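Local coordinates for protein phosphoribosylaminoimidazole-succinocarboxamide synthase (Ehrlichia chaffeensis str. Arkansas, PDB 3KRE) that catalyses the ATP-dependent joining of L-aspartate to 5-amino-1-(5-phospho-D-ribosyl)imidazole-4-carboxylate, which yields SAICAR in the de novo purine pathway, at residues E140-N145 with D150-E155; N166-K171 with F201-N206; N181-L186 with I192-F197; K81-D84 with K88-F91. All coordinates share one frame; numbering follows the deposited sequence.

Contact 1 (E140-N145 with D150-E155); sequences EFYYKN and DPMVSE. With EDO (1,2-ethanediol), chain F.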
loop_
_atom_site.group_PDB
_atom_site.type_symbol
_atom_site.label_atom_id
_atom_site.label_comp_id
_atom_site.label_asym_id
_atom_site.label_seq_id
_atom_site.Cartn_x
_atom_site.Cartn_y
_atom_site.Cartn_z
ATOM N N GLU A 140 2.143 11.981 5.710
ATOM C CA GLU A 140 1.569 12.959 4.785
ATOM C C GLU A 140 0.293 12.401 4.155
ATOM O O GLU A 140 0.208 11.194 3.864
ATOM C CB GLU A 140 2.575 13.288 3.706
ATOM C CG GLU A 140 3.887 14.001 4.139
ATOM C CD GLU A 140 4.815 14.297 2.975
ATOM O OE1 GLU A 140 4.996 13.398 2.131
ATOM O OE2 GLU A 140 5.349 15.424 2.891
ATOM N N PHE A 141 -0.684 13.282 3.929
ATOM C CA PHE A 141 -1.966 12.907 3.340
ATOM C C PHE A 141 -2.107 13.436 1.929
ATOM O O PHE A 141 -1.719 14.571 1.663
ATOM C CB PHE A 141 -3.108 13.480 4.181
ATOM C CG PHE A 141 -3.170 12.929 5.561
ATOM C CD1 PHE A 141 -3.655 11.649 5.780
ATOM C CD2 PHE A 141 -2.748 13.684 6.663
ATOM C CE1 PHE A 141 -3.752 11.130 7.059
ATOM C CE2 PHE A 141 -2.813 13.146 7.958
ATOM C CZ PHE A 141 -3.319 11.874 8.155
ATOM N N TYR A 142 -2.687 12.619 1.033
ATOM C CA TYR A 142 -2.946 13.051 -0.338
ATOM C C TYR A 142 -4.374 12.729 -0.709
ATOM O O TYR A 142 -4.908 11.722 -0.305
ATOM C CB TYR A 142 -1.988 12.383 -1.316
ATOM C CG TYR A 142 -0.555 12.693 -1.029
ATOM C CD1 TYR A 142 0.106 13.675 -1.737
ATOM C CD2 TYR A 142 0.139 12.013 -0.017
ATOM C CE1 TYR A 142 1.405 13.980 -1.475
ATOM C CE2 TYR A 142 1.445 12.318 0.262
ATOM C CZ TYR A 142 2.086 13.304 -0.488
ATOM O OH TYR A 142 3.398 13.626 -0.217
ATOM N N TYR A 143 -4.990 13.618 -1.466
ATOM C CA TYR A 143 -6.288 13.363 -2.052
ATOM C C TYR A 143 -6.102 12.447 -3.284
ATOM O O TYR A 143 -5.330 12.782 -4.188
ATOM C CB TYR A 143 -6.856 14.697 -2.502
ATOM C CG TYR A 143 -8.189 14.610 -3.229
ATOM C CD1 TYR A 143 -9.206 13.806 -2.740
ATOM C CD2 TYR A 143 -8.441 15.384 -4.364
ATOM C CE1 TYR A 143 -10.439 13.738 -3.384
ATOM C CE2 TYR A 143 -9.653 15.324 -4.998
ATOM C CZ TYR A 143 -10.645 14.489 -4.504
ATOM O OH TYR A 143 -11.881 14.407 -5.112
ATOM N N LYS A 144 -6.788 11.304 -3.316
ATOM C CA LYS A 144 -6.598 10.351 -4.417
ATOM C C LYS A 144 -7.439 10.812 -5.619
ATOM O O LYS A 144 -8.672 10.751 -5.598
ATOM C CB LYS A 144 -6.927 8.902 -4.001
ATOM C CG LYS A 144 -6.235 7.864 -4.941
ATOM C CD LYS A 144 -6.426 6.398 -4.520
ATOM C CE LYS A 144 -5.548 5.466 -5.387
ATOM N NZ LYS A 144 -5.820 4.000 -5.169
ATOM N N ASN A 145 -6.749 11.326 -6.628
ATOM C CA ASN A 145 -7.388 11.895 -7.822
ATOM C C ASN A 145 -6.379 11.966 -8.942
ATOM O O ASN A 145 -5.394 12.717 -8.873
ATOM C CB ASN A 145 -7.966 13.285 -7.518
ATOM C CG ASN A 145 -8.844 13.829 -8.640
ATOM O OD1 ASN A 145 -8.352 14.211 -9.692
ATOM N ND2 ASN A 145 -10.144 13.901 -8.392
ATOM N N ASP A 150 -3.080 13.552 -7.561
ATOM C CA ASP A 150 -3.039 13.243 -6.119
ATOM C C ASP A 150 -2.415 14.359 -5.276
ATOM O O ASP A 150 -1.367 14.176 -4.656
ATOM C CB ASP A 150 -2.285 11.951 -5.851
ATOM C CG ASP A 150 -2.898 10.735 -6.555
ATOM O OD1 ASP A 150 -4.115 10.713 -6.869
ATOM O OD2 ASP A 150 -2.110 9.784 -6.756
ATOM N N PRO A 151 -3.071 15.516 -5.237
ATOM C CA PRO A 151 -2.538 16.649 -4.476
ATOM C C PRO A 151 -2.488 16.390 -2.955
ATOM O O PRO A 151 -3.404 15.804 -2.345
ATOM C CB PRO A 151 -3.514 17.763 -4.775
ATOM C CG PRO A 151 -4.771 17.090 -5.126
ATOM C CD PRO A 151 -4.399 15.795 -5.788
ATOM N N MET A 152 -1.414 16.867 -2.348
ATOM C CA MET A 152 -1.322 16.844 -0.900
ATOM C C MET A 152 -2.438 17.675 -0.267
ATOM O O MET A 152 -2.805 18.742 -0.758
ATOM C CB MET A 152 0.033 17.415 -0.472
ATOM C CG MET A 152 0.340 17.199 0.980
ATOM S SD MET A 152 2.015 17.782 1.269
ATOM C CE MET A 152 2.200 17.467 3.014
ATOM N N VAL A 153 -2.938 17.193 0.854
ATOM C CA VAL A 153 -3.961 17.878 1.618
ATOM C C VAL A 153 -3.547 17.922 3.075
ATOM O O VAL A 153 -2.942 16.989 3.596
ATOM C CB VAL A 153 -5.348 17.190 1.505
ATOM C CG1 VAL A 153 -5.923 17.387 0.071
ATOM C CG2 VAL A 153 -5.298 15.691 1.898
ATOM N N SER A 154 -3.914 19.015 3.726
ATOM C CA SER A 154 -3.787 19.140 5.180
ATOM C C SER A 154 -4.901 18.428 5.918
ATOM O O SER A 154 -5.943 18.073 5.359
ATOM C CB SER A 154 -3.835 20.608 5.560
ATOM O OG SER A 154 -5.125 21.134 5.329
ATOM N N GLU A 155 -4.704 18.269 7.217
ATOM C CA GLU A 155 -5.774 17.770 8.075
ATOM C C GLU A 155 -7.041 18.596 8.032
ATOM O O GLU A 155 -8.147 18.045 7.980
ATOM C CB GLU A 155 -5.265 17.651 9.519
ATOM C CG GLU A 155 -4.138 16.643 9.627
ATOM C CD GLU A 155 -3.813 16.226 11.080
ATOM O OE1 GLU A 155 -4.697 16.376 11.975
ATOM O OE2 GLU A 155 -2.666 15.768 11.294
HETATM C C1 EDO F . 0.199 10.331 -3.697
HETATM O O1 EDO F . 0.106 9.345 -4.734
HETATM C C2 EDO F . 1.471 10.081 -2.933
HETATM O O2 EDO F . 2.529 10.350 -3.844
HETATM O O HOH W 1 -0.560 16.096 4.733
#

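Contact 2 (N166-K171 with F201-N206); sequences NQELEK and FGKLHN. With EDO (1,2-ethanediol), chain M.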
loop_
_atom_site.group_PDB
_atom_site.type_symbol
_atom_site.label_atom_id
_atom_site.label_comp_id
_atom_site.label_asym_id
_atom_site.label_seq_id
_atom_site.Cartn_x
_atom_site.Cartn_y
_atom_site.Cartn_z
ATOM N N ASN A 166 -13.011 14.356 13.066
ATOM C CA ASN A 166 -11.865 14.610 13.936
ATOM C C ASN A 166 -11.383 13.322 14.565
ATOM O O ASN A 166 -10.190 13.036 14.541
ATOM C CB ASN A 166 -12.200 15.639 15.025
ATOM C CG ASN A 166 -11.485 16.943 14.825
ATOM O OD1 ASN A 166 -10.258 17.020 14.994
ATOM N ND2 ASN A 166 -12.227 17.976 14.454
ATOM N N GLN A 167 -12.308 12.538 15.110
ATOM C CA GLN A 167 -11.961 11.260 15.779
ATOM C C GLN A 167 -11.303 10.261 14.794
ATOM O O GLN A 167 -10.301 9.623 15.126
ATOM C CB GLN A 167 -13.187 10.604 16.455
ATOM N N GLU A 168 -11.863 10.143 13.596
ATOM C CA GLU A 168 -11.300 9.278 12.539
ATOM C C GLU A 168 -9.909 9.698 12.103
ATOM O O GLU A 168 -9.062 8.850 11.832
ATOM C CB GLU A 168 -12.214 9.236 11.310
ATOM C CG GLU A 168 -13.531 8.541 11.602
ATOM C CD GLU A 168 -14.518 8.629 10.464
ATOM O OE1 GLU A 168 -14.517 9.652 9.724
ATOM O OE2 GLU A 168 -15.285 7.655 10.316
ATOM N N LEU A 169 -9.660 11.008 12.043
ATOM C CA LEU A 169 -8.374 11.471 11.599
ATOM C C LEU A 169 -7.323 11.146 12.667
ATOM O O LEU A 169 -6.207 10.695 12.356
ATOM C CB LEU A 169 -8.438 12.964 11.229
ATOM C CG LEU A 169 -7.208 13.669 10.673
ATOM C CD1 LEU A 169 -6.598 12.876 9.561
ATOM C CD2 LEU A 169 -7.606 15.054 10.209
ATOM N N GLU A 170 -7.657 11.347 13.940
ATOM C CA GLU A 170 -6.696 10.955 14.969
ATOM C C GLU A 170 -6.485 9.430 14.895
ATOM O O GLU A 170 -5.359 8.946 15.026
ATOM C CB GLU A 170 -7.168 11.406 16.354
ATOM C CG GLU A 170 -6.426 10.767 17.572
ATOM C CD GLU A 170 -4.894 10.962 17.675
ATOM O OE1 GLU A 170 -4.120 10.939 16.655
ATOM O OE2 GLU A 170 -4.437 11.049 18.858
ATOM N N LYS A 171 -7.565 8.677 14.695
ATOM C CA LYS A 171 -7.458 7.205 14.625
ATOM C C LYS A 171 -6.583 6.764 13.438
ATOM O O LYS A 171 -5.736 5.892 13.571
ATOM C CB LYS A 171 -8.835 6.572 14.525
ATOM C CG LYS A 171 -8.863 5.063 14.452
ATOM C CD LYS A 171 -8.550 4.378 15.768
ATOM C CE LYS A 171 -8.986 2.888 15.741
ATOM N NZ LYS A 171 -10.461 2.635 15.994
ATOM N N PHE A 201 -7.679 3.432 3.335
ATOM C CA PHE A 201 -8.660 2.862 4.235
ATOM C C PHE A 201 -10.044 3.031 3.639
ATOM O O PHE A 201 -10.286 3.941 2.844
ATOM C CB PHE A 201 -8.622 3.588 5.566
ATOM C CG PHE A 201 -7.353 3.325 6.395
ATOM C CD1 PHE A 201 -7.338 2.377 7.410
ATOM C CD2 PHE A 201 -6.197 4.063 6.160
ATOM C CE1 PHE A 201 -6.156 2.168 8.160
ATOM C CE2 PHE A 201 -5.029 3.822 6.915
ATOM C CZ PHE A 201 -5.043 2.913 7.904
ATOM N N GLY A 202 -10.973 2.205 4.111
ATOM C CA GLY A 202 -12.370 2.337 3.733
ATOM C C GLY A 202 -13.271 2.006 4.908
ATOM O O GLY A 202 -12.797 1.666 5.990
ATOM N N LYS A 203 -14.555 2.175 4.701
ATOM C CA LYS A 203 -15.514 1.941 5.754
ATOM C C LYS A 203 -16.596 1.030 5.233
ATOM O O LYS A 203 -16.884 1.019 4.000
ATOM C CB LYS A 203 -16.103 3.261 6.239
ATOM C CG LYS A 203 -15.105 4.103 7.009
ATOM C CD LYS A 203 -15.773 5.090 7.929
ATOM C CE LYS A 203 -16.129 6.366 7.268
ATOM N NZ LYS A 203 -16.907 7.247 8.251
ATOM N N LEU A 204 -17.170 0.262 6.174
ATOM C CA LEU A 204 -18.252 -0.650 5.838
ATOM C C LEU A 204 -19.432 0.111 5.323
ATOM O O LEU A 204 -19.808 1.220 5.795
ATOM C CB LEU A 204 -18.688 -1.562 6.985
ATOM C CG LEU A 204 -17.658 -2.423 7.731
ATOM C CD1 LEU A 204 -18.244 -3.014 9.011
ATOM C CD2 LEU A 204 -17.114 -3.524 6.809
ATOM N N HIS A 205 -19.982 -0.537 4.302
ATOM C CA HIS A 205 -21.304 -0.326 3.770
ATOM C C HIS A 205 -22.280 -0.083 4.819
ATOM O O HIS A 205 -22.414 -0.918 5.722
ATOM C CB HIS A 205 -21.862 -1.583 3.119
ATOM N N ASN A 206 -23.003 1.010 4.656
ATOM C CA ASN A 206 -24.268 1.142 5.334
ATOM C C ASN A 206 -24.084 1.129 6.848
ATOM O O ASN A 206 -25.009 0.810 7.582
ATOM C CB ASN A 206 -25.185 -0.016 4.947
ATOM C CG ASN A 206 -25.544 -0.052 3.449
ATOM O OD1 ASN A 206 -25.263 0.878 2.682
ATOM N ND2 ASN A 206 -26.225 -1.104 3.058
HETATM C C1 EDO M . -23.742 4.439 1.479
HETATM O O1 EDO M . -24.767 3.500 1.862
HETATM C C2 EDO M . -22.317 3.884 1.585
HETATM O O2 EDO M . -22.287 2.506 2.007
HETATM O O HOH W 2 -16.676 10.127 8.422
#

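Contact 3 (N181-L186 with I192-F197); sequences NILSEL and IKLVDF. With EDO (1,2-ethanediol), chain G.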
loop_
_atom_site.group_PDB
_atom_site.type_symbol
_atom_site.label_atom_id
_atom_site.label_comp_id
_atom_site.label_asym_id
_atom_site.label_seq_id
_atom_site.Cartn_x
_atom_site.Cartn_y
_atom_site.Cartn_z
ATOM N N ASN A 181 5.013 0.437 12.758
ATOM C CA ASN A 181 5.816 -0.326 13.714
ATOM C C ASN A 181 5.807 -1.820 13.417
ATOM O O ASN A 181 6.854 -2.447 13.414
ATOM C CB ASN A 181 5.325 -0.126 15.133
ATOM C CG ASN A 181 5.591 1.272 15.641
ATOM O OD1 ASN A 181 6.473 1.966 15.138
ATOM N ND2 ASN A 181 4.844 1.684 16.674
ATOM N N ILE A 182 4.625 -2.371 13.195
ATOM C CA ILE A 182 4.485 -3.809 12.891
ATOM C C ILE A 182 5.232 -4.221 11.624
ATOM O O ILE A 182 6.065 -5.169 11.621
ATOM C CB ILE A 182 3.011 -4.224 12.752
ATOM C CG1 ILE A 182 2.245 -3.960 14.070
ATOM C CG2 ILE A 182 2.939 -5.696 12.325
ATOM C CD1 ILE A 182 0.711 -3.876 13.857
ATOM N N LEU A 183 4.969 -3.499 10.539
ATOM C CA LEU A 183 5.649 -3.791 9.263
ATOM C C LEU A 183 7.153 -3.552 9.337
ATOM O O LEU A 183 7.933 -4.332 8.781
ATOM C CB LEU A 183 5.052 -2.963 8.118
ATOM C CG LEU A 183 3.592 -3.185 7.752
ATOM C CD1 LEU A 183 3.152 -2.317 6.564
ATOM C CD2 LEU A 183 3.371 -4.677 7.412
ATOM N N SER A 184 7.570 -2.462 9.987
ATOM C CA SER A 184 9.000 -2.167 10.099
ATOM C C SER A 184 9.727 -3.300 10.798
ATOM O O SER A 184 10.794 -3.708 10.383
ATOM C CB SER A 184 9.269 -0.844 10.849
ATOM O OG SER A 184 8.900 0.235 10.053
ATOM N N GLU A 185 9.121 -3.837 11.834
ATOM C CA GLU A 185 9.746 -4.893 12.610
ATOM C C GLU A 185 9.810 -6.194 11.804
ATOM O O GLU A 185 10.842 -6.878 11.744
ATOM C CB GLU A 185 9.001 -5.098 13.934
ATOM C CG GLU A 185 9.543 -6.271 14.740
ATOM C CD GLU A 185 9.063 -6.310 16.186
ATOM O OE1 GLU A 185 9.018 -5.246 16.855
ATOM O OE2 GLU A 185 8.776 -7.430 16.665
ATOM N N LEU A 186 8.731 -6.508 11.129
ATOM C CA LEU A 186 8.712 -7.787 10.440
ATOM C C LEU A 186 9.678 -7.758 9.245
ATOM O O LEU A 186 10.393 -8.736 9.021
ATOM C CB LEU A 186 7.281 -8.201 10.124
ATOM C CG LEU A 186 6.524 -7.696 8.972
ATOM C CD1 LEU A 186 6.997 -8.481 7.754
ATOM C CD2 LEU A 186 4.994 -7.882 9.284
ATOM N N ILE A 192 15.260 -6.294 5.724
ATOM C CA ILE A 192 14.706 -5.289 4.836
ATOM C C ILE A 192 14.298 -4.069 5.644
ATOM O O ILE A 192 13.694 -4.198 6.716
ATOM C CB ILE A 192 13.438 -5.837 4.131
ATOM C CG1 ILE A 192 13.827 -6.983 3.163
ATOM C CG2 ILE A 192 12.710 -4.681 3.410
ATOM C CD1 ILE A 192 12.650 -7.748 2.407
ATOM N N LYS A 193 14.646 -2.885 5.134
ATOM C CA LYS A 193 14.259 -1.620 5.748
ATOM C C LYS A 193 13.010 -1.110 5.071
ATOM O O LYS A 193 12.997 -0.943 3.849
ATOM C CB LYS A 193 15.368 -0.575 5.583
ATOM C CG LYS A 193 15.086 0.794 6.173
ATOM C CD LYS A 193 14.694 0.713 7.674
ATOM C CE LYS A 193 14.380 2.102 8.246
ATOM N NZ LYS A 193 13.993 2.060 9.716
ATOM N N LEU A 194 11.970 -0.842 5.865
ATOM C CA LEU A 194 10.766 -0.212 5.352
ATOM C C LEU A 194 11.002 1.280 5.309
ATOM O O LEU A 194 11.014 1.944 6.347
ATOM C CB LEU A 194 9.577 -0.489 6.265
ATOM C CG LEU A 194 8.223 0.069 5.868
ATOM C CD1 LEU A 194 7.797 -0.432 4.474
ATOM C CD2 LEU A 194 7.158 -0.330 6.934
ATOM N N VAL A 195 11.262 1.783 4.113
ATOM C CA VAL A 195 11.649 3.175 3.912
ATOM C C VAL A 195 10.429 4.097 4.054
ATOM O O VAL A 195 10.430 5.077 4.789
ATOM C CB VAL A 195 12.349 3.304 2.530
ATOM C CG1 VAL A 195 12.534 4.774 2.107
ATOM C CG2 VAL A 195 13.690 2.520 2.528
ATOM N N ASP A 196 9.371 3.764 3.326
ATOM C CA ASP A 196 8.127 4.474 3.397
ATOM C C ASP A 196 7.063 3.558 2.812
ATOM O O ASP A 196 7.401 2.513 2.270
ATOM C CB ASP A 196 8.165 5.836 2.675
ATOM C CG ASP A 196 8.428 5.751 1.149
ATOM O OD1 ASP A 196 7.901 4.869 0.468
ATOM O OD2 ASP A 196 9.143 6.629 0.605
ATOM N N PHE A 197 5.805 3.940 2.961
ATOM C CA PHE A 197 4.706 3.191 2.366
ATOM C C PHE A 197 3.423 3.996 2.352
ATOM O O PHE A 197 3.346 5.023 3.003
ATOM C CB PHE A 197 4.499 1.843 3.077
ATOM C CG PHE A 197 4.080 1.958 4.510
ATOM C CD1 PHE A 197 2.778 1.693 4.885
ATOM C CD2 PHE A 197 4.979 2.285 5.481
ATOM C CE1 PHE A 197 2.392 1.766 6.213
ATOM C CE2 PHE A 197 4.601 2.350 6.835
ATOM C CZ PHE A 197 3.303 2.099 7.187
HETATM C C1 EDO G . 5.009 4.875 -1.000
HETATM O O1 EDO G . 6.364 4.838 -1.393
HETATM C C2 EDO G . 4.340 5.961 -1.820
HETATM O O2 EDO G . 4.765 7.194 -1.266
HETATM O O HOH W 3 12.305 -2.341 8.431
HETATM O O HOH W 4 11.381 1.263 9.097
#

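Contact 4 (K81-D84 with K88-F91); sequences KLID and KTHF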
loop_
_atom_site.group_PDB
_atom_site.type_symbol
_atom_site.label_atom_id
_atom_site.label_comp_id
_atom_site.label_asym_id
_atom_site.label_seq_id
_atom_site.Cartn_x
_atom_site.Cartn_y
_atom_site.Cartn_z
ATOM N N LYS A 81 -0.636 -10.643 8.809
ATOM C CA LYS A 81 0.234 -10.201 9.898
ATOM C C LYS A 81 -0.336 -9.021 10.668
ATOM O O LYS A 81 -0.242 -8.962 11.892
ATOM C CB LYS A 81 1.607 -9.866 9.352
ATOM C CG LYS A 81 2.433 -11.076 8.909
ATOM C CD LYS A 81 2.621 -12.033 10.047
ATOM C CE LYS A 81 3.536 -13.170 9.698
ATOM N NZ LYS A 81 4.149 -13.720 10.949
ATOM N N LEU A 82 -0.958 -8.098 9.957
ATOM C CA LEU A 82 -1.584 -6.939 10.579
ATOM C C LEU A 82 -2.852 -7.327 11.309
ATOM O O LEU A 82 -3.056 -6.890 12.423
ATOM C CB LEU A 82 -1.852 -5.834 9.567
ATOM C CG LEU A 82 -0.608 -5.201 8.932
ATOM C CD1 LEU A 82 -1.025 -4.225 7.810
ATOM C CD2 LEU A 82 0.243 -4.472 9.999
ATOM N N ILE A 83 -3.672 -8.191 10.712
ATOM C CA ILE A 83 -4.845 -8.749 11.425
ATOM C C ILE A 83 -4.468 -9.433 12.728
ATOM O O ILE A 83 -5.140 -9.250 13.750
ATOM C CB ILE A 83 -5.590 -9.749 10.539
ATOM C CG1 ILE A 83 -6.201 -9.009 9.324
ATOM C CG2 ILE A 83 -6.676 -10.502 11.337
ATOM C CD1 ILE A 83 -6.586 -9.939 8.199
ATOM N N ASP A 84 -3.381 -10.195 12.723
ATOM C CA ASP A 84 -2.872 -10.864 13.931
ATOM C C ASP A 84 -2.556 -9.907 15.052
ATOM O O ASP A 84 -2.596 -10.309 16.197
ATOM C CB ASP A 84 -1.596 -11.671 13.666
ATOM C CG ASP A 84 -1.804 -12.841 12.746
ATOM O OD1 ASP A 84 -2.993 -13.203 12.470
ATOM O OD2 ASP A 84 -0.752 -13.380 12.262
ATOM N N LYS A 88 -7.815 -3.856 11.700
ATOM C CA LYS A 88 -8.995 -4.199 10.909
ATOM C C LYS A 88 -8.655 -4.000 9.440
ATOM O O LYS A 88 -8.133 -2.938 9.066
ATOM C CB LYS A 88 -10.180 -3.315 11.317
ATOM C CG LYS A 88 -10.539 -3.442 12.783
ATOM C CD LYS A 88 -11.734 -2.598 13.241
ATOM C CE LYS A 88 -11.880 -2.727 14.770
ATOM N NZ LYS A 88 -13.066 -1.959 15.271
ATOM N N THR A 89 -8.981 -4.991 8.608
ATOM C CA THR A 89 -8.617 -4.925 7.184
ATOM C C THR A 89 -9.760 -5.444 6.334
ATOM O O THR A 89 -10.692 -6.076 6.855
ATOM C CB THR A 89 -7.397 -5.777 6.839
ATOM O OG1 THR A 89 -7.784 -7.154 6.791
ATOM C CG2 THR A 89 -6.271 -5.606 7.850
ATOM N N HIS A 90 -9.661 -5.225 5.024
ATOM C CA HIS A 90 -10.655 -5.776 4.115
ATOM C C HIS A 90 -10.405 -7.249 3.747
ATOM O O HIS A 90 -11.202 -7.884 3.057
ATOM C CB HIS A 90 -10.768 -4.921 2.861
ATOM C CG HIS A 90 -9.587 -4.991 1.946
ATOM N ND1 HIS A 90 -9.637 -4.504 0.655
ATOM C CD2 HIS A 90 -8.368 -5.537 2.099
ATOM C CE1 HIS A 90 -8.467 -4.694 0.076
ATOM N NE2 HIS A 90 -7.679 -5.332 0.920
ATOM N N PHE A 91 -9.331 -7.826 4.259
ATOM C CA PHE A 91 -8.926 -9.143 3.766
ATOM C C PHE A 91 -9.812 -10.263 4.324
ATOM O O PHE A 91 -10.047 -10.353 5.556
ATOM C CB PHE A 91 -7.464 -9.397 4.105
ATOM C CG PHE A 91 -7.007 -10.780 3.740
ATOM C CD1 PHE A 91 -6.610 -11.071 2.450
ATOM C CD2 PHE A 91 -6.963 -11.784 4.704
ATOM C CE1 PHE A 91 -6.211 -12.365 2.116
ATOM C CE2 PHE A 91 -6.543 -13.093 4.384
ATOM C CZ PHE A 91 -6.160 -13.371 3.086
#

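Contact 1 (E140-N145 with D150-E155)
Asp150 opens the returning arm of this beta hairpin and grips Asn145 twice: its backbone N donates to Asn145 O at 2.8 Å, and its OD1 accepts from Asn145 N at 2.7 Å, met nearly along the C-O axis. With CG beside the backbone N (chi1 -59°), OD1 is turned back to Asn145 N. The carbonyl of Asp150 comes to the edge of the Tyr142 ring, its O 3.3 Å from CD1. Pro151 follows; its O takes the Tyr143 N-H at 2.8 Å, while its CG sits at the edge of the Tyr143 ring, near its plane. Met152 is antiparallel to Tyr142 in a non-hydrogen-bonded pair. Its extended chain lays CG over one face of the Tyr142 ring; SD, 5.3 Å from the ring centroid, makes an oblique Met-aromatic contact, and C2 of an ethanediol covers the opposite face. The methyl CE goes on to Glu140, whose carboxylate pairs with Arg115 and Arg125. Val153 N donates to Phe141 O at 3.0 Å, and its CG1 and CG2 branches touch the CB atoms of Tyr143 and Phe141. Glu155 ends the run, with CG 4.1 Å from Phe141 CE2 and its carboxylate paired with Lys173. Tyr142 OH donates to Glu140 OE1, anchoring the far end of a ring whose turning Met152 and the ethanediol restrict. Asp150 OD2 lies near Glu111 OE1, an ethanediol hydroxyl close to both.

Contact 2 (N166-K171 with F201-N206)
The flat carboxylate of Glu168 receives Lys203 at one oxygen rather than over a face: NZ approaches OE2 on its syn lone pair, the side of OE1, and forms a salt bridge at 2.7 Å. A water beside the pair links the other oxygen, donating to OE1 at 2.6 Å and accepting from NZ at 2.9 Å, so that ammonium, water and carboxylate close a small ring. OE1 has a second partner in the backbone N of Thr165, just before the helix begins, and this bond holds the carboxylate turned back toward the start of its own helix, where the helix dipole would probably favour its negative charge. The two side chains come from opposite directions. Glu168 reaches out with an extended chain, whereas Lys203 bends at its third torsion (chi3 -86°), which carries CE to 3.4 Å from OE2 and swings the ammonium onto the carboxylate. The second flat group, the side-chain amide of Asn206, lies well away from the salt bridge and holds an ethanediol: one hydroxyl, O1, donates to OD1 at 2.8 Å, while the other, O2, accepts from the backbone N at 3.1 Å. The salt bridge is a surface tie between the first turn of helix 166-189 and the far end of strand 192-204. The aliphatic part of Lys203 rests on Ile108 and Leu212, and two residues back along the strand Phe201 packs on Ile172, Ser176 and Ile179 of the same helix. Lys171 pairs with Asp211 nearby, and Leu169 faces helix 155-160.

Contact 3 (N181-L186 with I192-F197)
Leu183 and Leu194 meet at the start of the Leu183 side chain, where CB lies 3.6 Å from Leu194 CD2. From there CG, held beside the backbone N (chi1 -63°), sends the branched end out from the helix toward Phe197. Its CD1 branch comes to rest over one face of that ring, offset toward the rim and 4.2 Å from CE1, and the two side chains are oblique to one another. The other branch, CD2, turns to Leu82 of helix 67-84, so a single leucine touches the sheet with one methyl and a second helix with the other. Leu194 answers with CG anti to its backbone N, which brings CD2 into the angle between Leu183 CB and Ser184 OG, 3.6 Å from the latter. This is a helix-loop-strand unit whose helix packs on a face of the antiparallel sheet: the chain leaves helix 166-189 through a short loop, and strand 192-204 returns beneath it, roughly antiparallel, the two short axes 7.5 Å apart and 147° between their directions. Polar atoms at the side of this packing are joined through waters. One donates to Ser184 O and to Ile192 O and accepts from Leu194 N at 3.0 Å; another donates to Leu194 O and, at 2.9 Å, to Ser184 OG, while accepting from Lys193 NZ. Ser184 OG is also bonded to Asn180 O one turn earlier, which fixes the hydroxyl against its own helix. On the strand, Asp196 pairs with Arg224, and Leu225 covers Leu194.

Contact 4 (K81-D84 with K88-F91)
Ile83 lies across both Thr89 and Phe91 at about a right angle, the end of its ethyl arm set in the corner that the two side chains form. The second torsion, chi2 at 163°, stretches the chain so that CD1 leads. That methyl meets Thr89 OG1 at 3.3 Å and Phe91 CD2 at 4.0 Å, approaching the aromatic ring obliquely. Behind it, CG1 touches the threonine on both branches, 3.5 Å from OG1 and 3.7 Å from CG2. OG1 is thus covered on the isoleucine side by CD1 and CG1, and it accepts a bond within its own segment: Phe91 N donates to Thr89 OG1 at 3.0 Å, with a N-H...O angle of 157°. This is an ST turn; the torsion that puts OG1 between the backbone N and the carbonyl carbon (chi1 76°) brings it to Phe91 N. The bond probably helps to set the pair of surfaces that Ile83 crosses. The tie across the two segments is thus apolar, while the polar order is internal to the loop. In the fold it fastens the last turn of helix 67-84 to the loop that leads into strand 91-94. Met79, one turn earlier, also backs Thr89 and Phe91, while His90 is bonded through its backbone to Lys103 and Leu214, on strands 99-107 and 213-214. Leu82, on another side of the helix, packs on Ile179 and Ile182 of helix 166-189.

In the fold
From the N terminus, contact 4 comes first, closing the short loop between helix 67-84 and strand 91-94. Contact 1 closes next, as the hairpin of strands 133-143 and 152-153, wholly downstream of it. Contact 2 then opens the longest loop, from the start of helix 166-189 to the end of strand 192-204; contact 3 nests inside it, at the turn where helix gives way to strand. None cross. Helix 166-189 is the common element: Leu169 touches Phe141 and Glu155 of contact 1, while Ile182, Leu183 and Leu186 reach Leu82 and Lys81 of contact 4. Contacts 1, 2 and 3 all reach the large antiparallel sheet.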